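Local coordinates for protein cyclopenase asqI (Emericella nidulans, PDB 5YY3) that catalyses the zinc-dependent ring contraction of 4'-methoxycyclopenin to 4'-methoxyviridicatin with release of methyl isocyanate, a step in aspoquinolone biosynthesis, at residues 503-507 with 606-610; 221-226 with 394-398; 142-147 with 453-457; 184-189 with 553-557. All coordinates share one frame; numbering follows the deposited sequence.

Interaction 1: 503-507 with 606-610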
# COMPACT_ATOMS: atom_id res chain seq x y z
N ASP A 503 19.59 -20.53 -7.96
CA ASP A 503 19.62 -20.16 -9.36
C ASP A 503 21.01 -19.65 -9.69
O ASP A 503 21.45 -18.64 -9.13
CB ASP A 503 18.56 -19.09 -9.65
CG ASP A 503 18.67 -18.53 -11.04
OD1 ASP A 503 19.10 -19.27 -11.96
OD2 ASP A 503 18.30 -17.35 -11.24
N TYR A 504 21.71 -20.37 -10.56
CA TYR A 504 23.04 -19.99 -11.05
C TYR A 504 23.12 -18.51 -11.41
O TYR A 504 24.07 -17.81 -11.07
CB TYR A 504 23.42 -20.78 -12.30
CG TYR A 504 23.45 -22.29 -12.17
CD1 TYR A 504 24.49 -22.95 -11.50
CD2 TYR A 504 22.46 -23.07 -12.78
CE1 TYR A 504 24.52 -24.34 -11.41
CE2 TYR A 504 22.49 -24.45 -12.70
CZ TYR A 504 23.52 -25.08 -12.01
OH TYR A 504 23.55 -26.46 -11.94
N HIS A 505 22.10 -18.03 -12.13
CA HIS A 505 22.17 -16.72 -12.76
C HIS A 505 21.81 -15.61 -11.80
O HIS A 505 21.89 -14.44 -12.16
CB HIS A 505 21.26 -16.71 -13.98
CG HIS A 505 21.51 -17.88 -14.88
ND1 HIS A 505 22.46 -17.86 -15.87
CD2 HIS A 505 21.00 -19.13 -14.87
CE1 HIS A 505 22.50 -19.04 -16.46
NE2 HIS A 505 21.63 -19.83 -15.87
N SER A 506 21.44 -15.99 -10.57
CA SER A 506 21.15 -15.00 -9.54
C SER A 506 22.39 -14.65 -8.73
O SER A 506 22.36 -13.71 -7.93
CB SER A 506 20.05 -15.51 -8.61
OG SER A 506 18.79 -15.50 -9.27
N TRP A 507 23.47 -15.38 -8.95
CA TRP A 507 24.69 -15.08 -8.24
C TRP A 507 25.34 -13.85 -8.84
O TRP A 507 25.53 -13.74 -10.05
CB TRP A 507 25.63 -16.28 -8.26
CG TRP A 507 25.18 -17.30 -7.28
CD1 TRP A 507 24.29 -18.32 -7.50
CD2 TRP A 507 25.54 -17.37 -5.89
NE1 TRP A 507 24.10 -19.03 -6.34
CE2 TRP A 507 24.86 -18.47 -5.34
CE3 TRP A 507 26.40 -16.63 -5.07
CZ2 TRP A 507 24.99 -18.84 -4.00
CZ3 TRP A 507 26.53 -17.00 -3.73
CH2 TRP A 507 25.83 -18.09 -3.21
N PHE A 606 29.44 -19.76 -12.27
CA PHE A 606 27.99 -19.70 -12.39
C PHE A 606 27.50 -19.44 -13.81
O PHE A 606 26.32 -19.21 -14.00
CB PHE A 606 27.43 -18.63 -11.45
CG PHE A 606 27.61 -18.98 -9.99
CD1 PHE A 606 26.85 -19.98 -9.41
CD2 PHE A 606 28.54 -18.30 -9.21
CE1 PHE A 606 26.99 -20.29 -8.09
CE2 PHE A 606 28.70 -18.62 -7.88
CZ PHE A 606 27.92 -19.60 -7.32
N ASN A 607 28.40 -19.49 -14.78
CA ASN A 607 28.08 -19.14 -16.16
C ASN A 607 27.62 -20.34 -16.98
O ASN A 607 27.08 -20.18 -18.08
CB ASN A 607 29.28 -18.47 -16.83
CG ASN A 607 30.51 -19.37 -16.85
OD1 ASN A 607 30.67 -20.23 -15.99
ND2 ASN A 607 31.38 -19.16 -17.83
N ARG A 608 27.80 -21.54 -16.44
CA ARG A 608 27.23 -22.76 -17.03
C ARG A 608 26.61 -23.59 -15.93
O ARG A 608 26.91 -23.37 -14.76
CB ARG A 608 28.29 -23.59 -17.76
CG ARG A 608 28.43 -23.25 -19.20
CD ARG A 608 29.76 -23.70 -19.73
NE ARG A 608 30.60 -22.54 -19.97
CZ ARG A 608 30.47 -21.74 -21.03
NH1 ARG A 608 29.55 -22.02 -21.93
NH2 ARG A 608 31.28 -20.69 -21.19
N ALA A 609 25.75 -24.55 -16.27
CA ALA A 609 25.19 -25.41 -15.24
C ALA A 609 26.31 -26.27 -14.67
O ALA A 609 27.35 -26.45 -15.32
CB ALA A 609 24.06 -26.26 -15.78
N TRP A 610 26.12 -26.81 -13.47
CA TRP A 610 27.13 -27.68 -12.87
C TRP A 610 26.75 -29.12 -13.09
O TRP A 610 25.60 -29.53 -12.89
CB TRP A 610 27.30 -27.43 -11.38
CG TRP A 610 27.73 -26.05 -11.05
CD1 TRP A 610 28.14 -25.08 -11.93
CD2 TRP A 610 27.78 -25.47 -9.74
NE1 TRP A 610 28.44 -23.93 -11.24
CE2 TRP A 610 28.23 -24.14 -9.90
CE3 TRP A 610 27.49 -25.94 -8.46
CZ2 TRP A 610 28.40 -23.28 -8.81
CZ3 TRP A 610 27.66 -25.10 -7.39
CH2 TRP A 610 28.11 -23.78 -7.57
O HOH W 1 25.37 -16.17 -15.11

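Interaction 2: 221-226 with 394-398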
# COMPACT_ATOMS: atom_id res chain seq x y z
N MET A 221 23.77 -7.45 -14.71
CA MET A 221 22.98 -6.31 -14.25
C MET A 221 21.51 -6.70 -13.97
O MET A 221 20.91 -6.16 -13.04
CB MET A 221 23.06 -5.08 -15.20
CG MET A 221 23.01 -5.27 -16.69
SD MET A 221 23.63 -3.76 -17.55
CE MET A 221 25.20 -3.61 -16.71
N VAL A 222 20.96 -7.65 -14.70
CA VAL A 222 19.64 -8.20 -14.38
C VAL A 222 19.59 -8.87 -12.98
O VAL A 222 18.65 -8.64 -12.20
CB VAL A 222 19.20 -9.20 -15.47
CG1 VAL A 222 18.05 -10.11 -14.98
CG2 VAL A 222 18.81 -8.44 -16.73
N ALA A 223 20.58 -9.70 -12.66
CA ALA A 223 20.64 -10.32 -11.33
C ALA A 223 20.67 -9.26 -10.21
O ALA A 223 19.99 -9.38 -9.20
CB ALA A 223 21.85 -11.24 -11.22
N ARG A 224 21.45 -8.21 -10.41
CA ARG A 224 21.49 -7.12 -9.45
C ARG A 224 20.16 -6.33 -9.38
O ARG A 224 19.66 -6.03 -8.28
CB ARG A 224 22.65 -6.18 -9.80
CG ARG A 224 24.03 -6.78 -9.53
CD ARG A 224 25.11 -5.75 -9.80
NE ARG A 224 26.46 -6.24 -9.52
CZ ARG A 224 27.07 -6.09 -8.35
NH1 ARG A 224 26.45 -5.46 -7.35
NH2 ARG A 224 28.29 -6.57 -8.16
N TYR A 225 19.60 -5.98 -10.54
CA TYR A 225 18.31 -5.29 -10.59
C TYR A 225 17.19 -6.09 -9.92
O TYR A 225 16.35 -5.54 -9.20
CB TYR A 225 17.91 -5.03 -12.03
CG TYR A 225 16.65 -4.18 -12.18
CD1 TYR A 225 16.62 -2.88 -11.70
CD2 TYR A 225 15.51 -4.68 -12.81
CE1 TYR A 225 15.48 -2.08 -11.85
CE2 TYR A 225 14.36 -3.89 -12.97
CZ TYR A 225 14.36 -2.59 -12.47
OH TYR A 225 13.25 -1.77 -12.61
N GLU A 226 17.18 -7.39 -10.18
CA GLU A 226 16.14 -8.24 -9.63
C GLU A 226 16.35 -8.39 -8.14
O GLU A 226 15.39 -8.35 -7.37
CB GLU A 226 16.14 -9.60 -10.33
CG GLU A 226 15.46 -9.55 -11.69
CD GLU A 226 14.88 -10.89 -12.09
OE1 GLU A 226 15.65 -11.87 -12.18
OE2 GLU A 226 13.66 -10.96 -12.33
N TRP A 394 14.92 -3.28 -19.07
CA TRP A 394 15.26 -4.32 -18.10
C TRP A 394 14.49 -5.56 -18.46
O TRP A 394 14.97 -6.67 -18.26
CB TRP A 394 14.99 -3.85 -16.66
CG TRP A 394 16.02 -2.85 -16.26
CD1 TRP A 394 15.93 -1.50 -16.36
CD2 TRP A 394 17.36 -3.14 -15.81
NE1 TRP A 394 17.11 -0.91 -15.96
CE2 TRP A 394 18.00 -1.90 -15.61
CE3 TRP A 394 18.06 -4.32 -15.53
CZ2 TRP A 394 19.32 -1.81 -15.15
CZ3 TRP A 394 19.35 -4.23 -15.08
CH2 TRP A 394 19.97 -2.98 -14.88
N ARG A 395 13.31 -5.38 -19.06
CA ARG A 395 12.55 -6.54 -19.51
C ARG A 395 13.23 -7.16 -20.74
O ARG A 395 13.25 -8.38 -20.89
CB ARG A 395 11.08 -6.16 -19.79
CG ARG A 395 10.35 -5.59 -18.56
CD ARG A 395 8.81 -5.62 -18.73
NE ARG A 395 8.44 -6.91 -19.27
CZ ARG A 395 7.26 -7.20 -19.80
NH1 ARG A 395 6.30 -6.28 -19.82
NH2 ARG A 395 7.06 -8.42 -20.29
N TRP A 396 13.82 -6.33 -21.59
CA TRP A 396 14.61 -6.86 -22.70
C TRP A 396 15.91 -7.52 -22.19
O TRP A 396 16.25 -8.62 -22.62
CB TRP A 396 14.93 -5.76 -23.72
CG TRP A 396 15.65 -6.30 -24.94
CD1 TRP A 396 16.97 -6.15 -25.23
CD2 TRP A 396 15.09 -7.07 -26.01
NE1 TRP A 396 17.27 -6.78 -26.42
CE2 TRP A 396 16.13 -7.36 -26.92
CE3 TRP A 396 13.81 -7.57 -26.29
CZ2 TRP A 396 15.94 -8.10 -28.09
CZ3 TRP A 396 13.62 -8.31 -27.45
CH2 TRP A 396 14.68 -8.57 -28.33
N TYR A 397 16.63 -6.86 -21.28
CA TYR A 397 17.85 -7.46 -20.72
C TYR A 397 17.56 -8.83 -20.10
O TYR A 397 18.35 -9.76 -20.24
CB TYR A 397 18.50 -6.56 -19.66
CG TYR A 397 18.89 -5.16 -20.10
CD1 TYR A 397 19.16 -4.86 -21.43
CD2 TYR A 397 18.99 -4.14 -19.16
CE1 TYR A 397 19.52 -3.55 -21.82
CE2 TYR A 397 19.35 -2.84 -19.53
CZ TYR A 397 19.62 -2.56 -20.86
OH TYR A 397 19.97 -1.27 -21.21
N LYS A 398 16.42 -8.98 -19.43
CA LYS A 398 16.13 -10.30 -18.86
C LYS A 398 15.79 -11.31 -19.96
O LYS A 398 16.04 -12.50 -19.80
CB LYS A 398 15.00 -10.25 -17.82
CG LYS A 398 14.83 -11.61 -17.12
CD LYS A 398 14.04 -11.52 -15.83
CE LYS A 398 13.64 -12.91 -15.32
NZ LYS A 398 12.74 -12.84 -14.11

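Interaction 3: 142-147 with 453-457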
# COMPACT_ATOMS: atom_id res chain seq x y z
N LYS A 142 27.80 13.63 -17.96
CA LYS A 142 27.24 14.88 -17.47
C LYS A 142 27.36 16.00 -18.50
O LYS A 142 26.59 16.95 -18.47
CB LYS A 142 27.90 15.32 -16.17
CG LYS A 142 26.98 16.28 -15.41
CD LYS A 142 27.69 17.34 -14.58
CE LYS A 142 26.72 18.47 -14.14
NZ LYS A 142 25.63 18.67 -15.13
N ASN A 143 28.32 15.89 -19.41
CA ASN A 143 28.48 16.92 -20.43
C ASN A 143 27.49 16.80 -21.58
O ASN A 143 27.39 17.73 -22.39
CB ASN A 143 29.91 16.90 -21.01
CG ASN A 143 30.95 17.43 -20.03
OD1 ASN A 143 30.66 17.64 -18.85
ND2 ASN A 143 32.16 17.68 -20.54
N HIS A 144 26.77 15.68 -21.66
CA HIS A 144 25.85 15.44 -22.75
C HIS A 144 24.79 16.53 -22.79
O HIS A 144 24.34 16.99 -21.73
CB HIS A 144 25.22 14.05 -22.59
CG HIS A 144 24.42 13.61 -23.78
ND1 HIS A 144 23.18 14.13 -24.09
CD2 HIS A 144 24.70 12.71 -24.75
CE1 HIS A 144 22.72 13.56 -25.19
NE2 HIS A 144 23.63 12.69 -25.61
N PRO A 145 24.42 16.98 -24.00
CA PRO A 145 23.40 18.02 -24.19
C PRO A 145 22.12 17.83 -23.39
O PRO A 145 21.49 18.82 -23.02
CB PRO A 145 23.10 17.94 -25.70
CG PRO A 145 24.38 17.49 -26.30
CD PRO A 145 25.03 16.57 -25.28
N PHE A 146 21.72 16.59 -23.13
CA PHE A 146 20.47 16.32 -22.41
C PHE A 146 20.54 16.74 -20.94
O PHE A 146 19.52 16.93 -20.29
CB PHE A 146 20.08 14.84 -22.50
CG PHE A 146 19.60 14.40 -23.86
CD1 PHE A 146 19.63 15.26 -24.95
CD2 PHE A 146 19.10 13.12 -24.04
CE1 PHE A 146 19.18 14.84 -26.19
CE2 PHE A 146 18.66 12.70 -25.27
CZ PHE A 146 18.69 13.56 -26.36
N PHE A 147 21.76 16.88 -20.42
CA PHE A 147 21.98 17.35 -19.06
C PHE A 147 21.88 18.86 -18.93
O PHE A 147 22.32 19.42 -17.93
CB PHE A 147 23.35 16.89 -18.55
CG PHE A 147 23.35 15.50 -17.97
CD1 PHE A 147 23.22 14.39 -18.78
CD2 PHE A 147 23.48 15.31 -16.61
CE1 PHE A 147 23.21 13.12 -18.24
CE2 PHE A 147 23.49 14.05 -16.07
CZ PHE A 147 23.34 12.95 -16.88
N VAL A 453 19.93 15.93 -8.23
CA VAL A 453 18.95 16.20 -9.30
C VAL A 453 19.59 16.78 -10.55
O VAL A 453 19.15 16.51 -11.66
CB VAL A 453 17.85 17.15 -8.81
CG1 VAL A 453 16.82 17.36 -9.89
CG2 VAL A 453 17.19 16.58 -7.58
N ASN A 454 20.63 17.59 -10.36
CA ASN A 454 21.38 18.16 -11.49
C ASN A 454 22.13 17.08 -12.30
O ASN A 454 22.44 17.29 -13.46
CB ASN A 454 22.37 19.22 -11.01
CG ASN A 454 23.30 18.70 -9.93
OD1 ASN A 454 22.87 18.09 -8.95
ND2 ASN A 454 24.60 18.92 -10.11
N PHE A 455 22.42 15.94 -11.66
CA PHE A 455 22.99 14.79 -12.36
C PHE A 455 21.92 13.77 -12.79
O PHE A 455 22.21 12.58 -12.94
CB PHE A 455 24.02 14.08 -11.48
CG PHE A 455 25.36 14.77 -11.39
CD1 PHE A 455 25.57 15.81 -10.50
CD2 PHE A 455 26.42 14.36 -12.20
CE1 PHE A 455 26.82 16.44 -10.42
CE2 PHE A 455 27.67 14.99 -12.11
CZ PHE A 455 27.86 16.03 -11.22
N MET A 456 20.68 14.25 -12.96
CA MET A 456 19.56 13.43 -13.46
C MET A 456 19.22 12.20 -12.62
O MET A 456 18.80 11.18 -13.16
CB MET A 456 19.83 12.99 -14.90
CG MET A 456 20.04 14.18 -15.85
SD MET A 456 18.68 15.36 -15.76
CE MET A 456 19.50 16.94 -15.99
N GLU A 457 19.37 12.30 -11.30
CA GLU A 457 19.02 11.19 -10.41
C GLU A 457 17.65 11.42 -9.76
O GLU A 457 17.15 12.54 -9.74
CB GLU A 457 20.09 11.01 -9.33
CG GLU A 457 21.47 10.70 -9.88
CD GLU A 457 22.49 10.45 -8.79
OE1 GLU A 457 22.47 11.15 -7.76
OE2 GLU A 457 23.34 9.56 -8.97
O HOH W 2 22.12 19.68 -15.21

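Interaction 4: 184-189 with 553-557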
# COMPACT_ATOMS: atom_id res chain seq x y z
N ASP A 184 26.55 6.64 -16.38
CA ASP A 184 27.81 7.02 -17.02
C ASP A 184 28.62 5.77 -17.34
O ASP A 184 29.26 5.71 -18.39
CB ASP A 184 28.65 7.97 -16.16
CG ASP A 184 30.02 8.25 -16.80
OD1 ASP A 184 30.07 8.98 -17.82
OD2 ASP A 184 31.04 7.70 -16.30
N SER A 185 28.60 4.77 -16.46
CA SER A 185 29.32 3.52 -16.71
C SER A 185 28.81 2.80 -17.96
O SER A 185 29.58 2.29 -18.78
CB SER A 185 29.23 2.60 -15.50
OG SER A 185 29.47 1.25 -15.89
N HIS A 186 27.48 2.73 -18.07
CA HIS A 186 26.83 2.05 -19.17
C HIS A 186 27.14 2.77 -20.48
O HIS A 186 27.29 2.16 -21.54
CB HIS A 186 25.32 2.01 -18.92
CG HIS A 186 24.51 1.47 -20.05
ND1 HIS A 186 24.32 0.12 -20.26
CD2 HIS A 186 23.80 2.10 -21.02
CE1 HIS A 186 23.54 -0.06 -21.30
NE2 HIS A 186 23.21 1.13 -21.78
N TYR A 187 27.23 4.09 -20.38
CA TYR A 187 27.46 4.98 -21.51
C TYR A 187 28.85 4.75 -22.09
O TYR A 187 29.03 4.67 -23.30
CB TYR A 187 27.25 6.40 -21.04
CG TYR A 187 27.73 7.55 -21.89
CD1 TYR A 187 27.00 7.98 -23.01
CD2 TYR A 187 28.85 8.29 -21.52
CE1 TYR A 187 27.41 9.08 -23.75
CE2 TYR A 187 29.27 9.38 -22.25
CZ TYR A 187 28.54 9.77 -23.37
OH TYR A 187 28.96 10.86 -24.09
N TYR A 188 29.84 4.62 -21.21
CA TYR A 188 31.19 4.34 -21.66
C TYR A 188 31.30 2.90 -22.14
O TYR A 188 32.04 2.61 -23.07
CB TYR A 188 32.20 4.64 -20.53
CG TYR A 188 33.65 4.39 -20.91
CD1 TYR A 188 34.26 5.11 -21.94
CD2 TYR A 188 34.40 3.43 -20.25
CE1 TYR A 188 35.60 4.87 -22.30
CE2 TYR A 188 35.74 3.19 -20.59
CZ TYR A 188 36.33 3.91 -21.61
OH TYR A 188 37.65 3.67 -21.94
N TRP A 189 30.56 1.99 -21.51
CA TRP A 189 30.65 0.58 -21.84
C TRP A 189 30.39 0.34 -23.32
O TRP A 189 31.05 -0.46 -23.96
CB TRP A 189 29.67 -0.25 -21.01
CG TRP A 189 29.87 -1.74 -21.11
CD1 TRP A 189 30.72 -2.50 -20.36
CD2 TRP A 189 29.21 -2.65 -22.01
NE1 TRP A 189 30.63 -3.82 -20.74
CE2 TRP A 189 29.71 -3.94 -21.74
CE3 TRP A 189 28.25 -2.49 -23.01
CZ2 TRP A 189 29.28 -5.06 -22.44
CZ3 TRP A 189 27.82 -3.63 -23.71
CH2 TRP A 189 28.34 -4.89 -23.41
N PHE A 553 38.60 1.66 -14.86
CA PHE A 553 37.46 0.80 -15.14
C PHE A 553 36.17 1.61 -15.16
O PHE A 553 35.21 1.31 -14.43
CB PHE A 553 37.42 -0.37 -14.13
CG PHE A 553 36.63 -1.56 -14.61
CD1 PHE A 553 36.14 -1.61 -15.91
CD2 PHE A 553 36.48 -2.69 -13.81
CE1 PHE A 553 35.45 -2.71 -16.36
CE2 PHE A 553 35.80 -3.81 -14.27
CZ PHE A 553 35.28 -3.81 -15.55
N ARG A 554 36.16 2.66 -15.98
CA ARG A 554 35.03 3.58 -16.03
C ARG A 554 33.73 2.85 -16.31
O ARG A 554 32.67 3.21 -15.79
CB ARG A 554 35.26 4.68 -17.07
CG ARG A 554 34.18 5.76 -17.12
CD ARG A 554 34.44 6.76 -18.24
NE ARG A 554 33.27 7.55 -18.58
CZ ARG A 554 33.28 8.53 -19.48
NH1 ARG A 554 34.40 8.82 -20.14
NH2 ARG A 554 32.17 9.23 -19.73
N HIS A 555 33.81 1.80 -17.13
CA HIS A 555 32.64 1.00 -17.50
C HIS A 555 32.42 -0.21 -16.59
O HIS A 555 31.65 -1.11 -16.92
CB HIS A 555 32.75 0.53 -18.94
CG HIS A 555 34.01 -0.24 -19.23
ND1 HIS A 555 35.27 0.27 -18.98
CD2 HIS A 555 34.20 -1.47 -19.75
CE1 HIS A 555 36.17 -0.62 -19.34
NE2 HIS A 555 35.55 -1.69 -19.81
N GLY A 556 33.09 -0.23 -15.44
CA GLY A 556 32.80 -1.23 -14.42
C GLY A 556 31.54 -0.91 -13.60
O GLY A 556 30.79 0.04 -13.89
N TRP A 557 31.29 -1.72 -12.58
CA TRP A 557 30.12 -1.53 -11.74
C TRP A 557 30.36 -0.43 -10.69
O TRP A 557 31.39 -0.40 -10.04
CB TRP A 557 29.75 -2.84 -11.04
CG TRP A 557 28.37 -2.76 -10.53
CD1 TRP A 557 27.99 -2.66 -9.22
CD2 TRP A 557 27.19 -2.70 -11.31
NE1 TRP A 557 26.62 -2.58 -9.14
CE2 TRP A 557 26.10 -2.59 -10.42
CE3 TRP A 557 26.93 -2.73 -12.69
CZ2 TRP A 557 24.77 -2.49 -10.85
CZ3 TRP A 557 25.61 -2.67 -13.13
CH2 TRP A 557 24.55 -2.54 -12.21

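Interaction 1: 503-507 with 606-610
Tyr-504 and Phe-606 bring the two backbones closest, 5.1 Å between their CA atoms, where the short 3-10 turn 504-506 meets the irregular chain 606-610 that runs up to the N-cap residue Trp-610. Tyr-504 contributes the largest share of the contact. Its OH accepts the N-H of Trp-610 in a nearly straight hydrogen bond (N to OH 3.0 Å, 173° at the hydrogen), while one face of the ring is covered by CA of Ala-609 in a CH-pi contact and by the carbonyl O of Arg-608. The same ring turns its CE1 edge onto the face of the Trp-610 indole, a T-shaped pair with planes at 64° and CE1 3.7 Å from CG of Trp-610. Trp-507 and Phe-606 make a second aromatic pair. Their planes lie only 6° apart in an offset stack, CD1 of Trp-507 standing 3.4 Å from CE1 of Phe-606, and CB of Trp-507 also lies over the phenyl face. CG of Phe-606, anti to its carbonyl carbon, sets the ring over this CB and the indole. Both indole N-H groups bond to backbone carbonyls nearby, Trp-507 to Met-501 and Trp-610 to Pro-605. Phe-576 and Phe-494 add edge-to-face contacts to Phe-606, and Ile-623 touches Tyr-504, Trp-507 and Trp-610. The result is an aromatic core joining two loops of the hemocyanin Ig-like domain.

Interaction 2: 221-226 with 394-398
Trp-394 meets Tyr-225 face to face, its five-membered ring 4.1 Å from the tyrosine ring between centroids and tilted by 21°. The rim of the indole runs up to the other helix: CZ3 of Trp-394 lies 3.2 Å from the carbonyl O of Met-221, near the indole plane, and CH2 packs on CB of Met-221. CD2, at the edge of the Tyr-397 ring, lies over the opposite indole face. Met-221 SD approaches both Trp-394 and Tyr-397 obliquely as Met-aromatic contacts. Further along, Val-222 presses CG2 against CB of Tyr-397 (3.5 Å) and CG1 against the aliphatic part of Lys-398. That lysine is stretched out, all its torsions near anti, which carries NZ of Lys-398 past the valine to a salt bridge with OE2 of Glu-226 at 2.7 Å, on the syn side and 24° out of the carboxylate plane. Val-237 holds both charged ends, its N bonding Glu-226 and its O bonding Lys-398; Arg-177 bonds the Tyr-225 hydroxyl, and Pro-388 O takes the indole N-H of Trp-394. Helices 210-231 and 391-410 of the hemocyanin-type domain, their short segments crossing at -125°, pack here beside zinc ligands His-218 and His-186, with helix 174-177 touching Trp-394.

Interaction 3: 142-147 with 453-457
The Phe-147 ring is covered on both faces: CG of Met-456 lies over one, 3.7 Å from the ring centroid in a CH-pi contact, and CA of Lys-142, from its own loop, over the other. The methionine sulfur follows above the first face at a longer 5.1 Å from the centroid, a Met-aromatic contact, as the two side chains slide past each other in opposite directions. The Phe-455 ring receives the lysine chain over one face. CD of Lys-142 comes within 3.4 Å of CE2 of Phe-455 and CE makes a CH-pi contact; the bends at chi2 (-148°) and chi4 (-30°) leave NZ above the ring, though at a distance that makes any cation-pi attraction weak at most. No direct hydrogen bond crosses between the segments. Instead one water bridges the backbones, donating to O of Phe-147 at 2.7 Å and also to O of Asn-454. The amide of Asn-454 bonds with Asn-156 and Val-157 of another subunit, which brings the assembly up to this site. Tyr-180, at the start of helix 180-193, meets the Phe-455 ring edge to face, and the contact joins the copper-type domain, at the loop after helix 129-133, to the Ig-like domain, at the connection between strands 443-449 and 461-475.

Interaction 4: 184-189 with 553-557
Arg-554 grips Asp-184 side-on in a two-nitrogen salt bridge. NH2 of Arg-554 reaches the syn lone pair of Asp-184 OD1 at 2.8 Å, close to the guanidinium plane, while NE of Arg-554 meets Asp-184 OD2 at 3.2 Å; the carboxylate and guanidinium planes lie 13° apart. An arginine chain extended from CG to NE spans the distance. Both charged groups have further partners: Arg-536 forms a second salt bridge with OD2, the N-H of Leu-141 bonds OD1, and the carbonyls of Pro-138 and Pro-139 take guanidinium N-H groups. A second polar link is made by Ser-185, whose OG donates to the carbonyl O of Gly-556 at 2.7 Å. The acceptor belongs to the last residue of the type I beta turn 553-556, in the hemocyanin Ig-like domain, and the donor lies on helix 180-193 of the copper-containing-type domain, next in sequence to the zinc ligand His-186. CA-H...O contacts run both ways, from Ser-185 CA to Arg-554 O and from His-555 CA to Ser-185 O. CD of Arg-554 lies over the face of Tyr-188 as a CH-pi contact, with guanidinium and ring planes 5° apart. His-555, Tyr-188 and Trp-189 form an aromatic cluster: ND1 of His-555 is 3.4 Å from CE2 of Tyr-188, at the tyrosine edge, and CD2 of His-555 approaches CD1 of Trp-189 at 3.7 Å.

In the fold
From the N terminus, the chain first passes 142-147, then helix 180-193 with 184-189, then helix 210-231 with 221-226. Interaction 2 is the first to close, at helix 391-410, and it lies inside the loops of both interactions 3 and 4. Interaction 3 closes next, at 453-457; residues 503-507 then open interaction 1 before interaction 4 closes at 553-557, and interaction 1 closes last, at 606-610. Interaction 4 therefore crosses both 3 and 1. Interactions 3 and 4 join the helical domain to the Ig-like one, whereas 1 and 2 each lie within one domain. Interaction 2 touches interaction 1 through Ala-223 and interaction 4 through Trp-557.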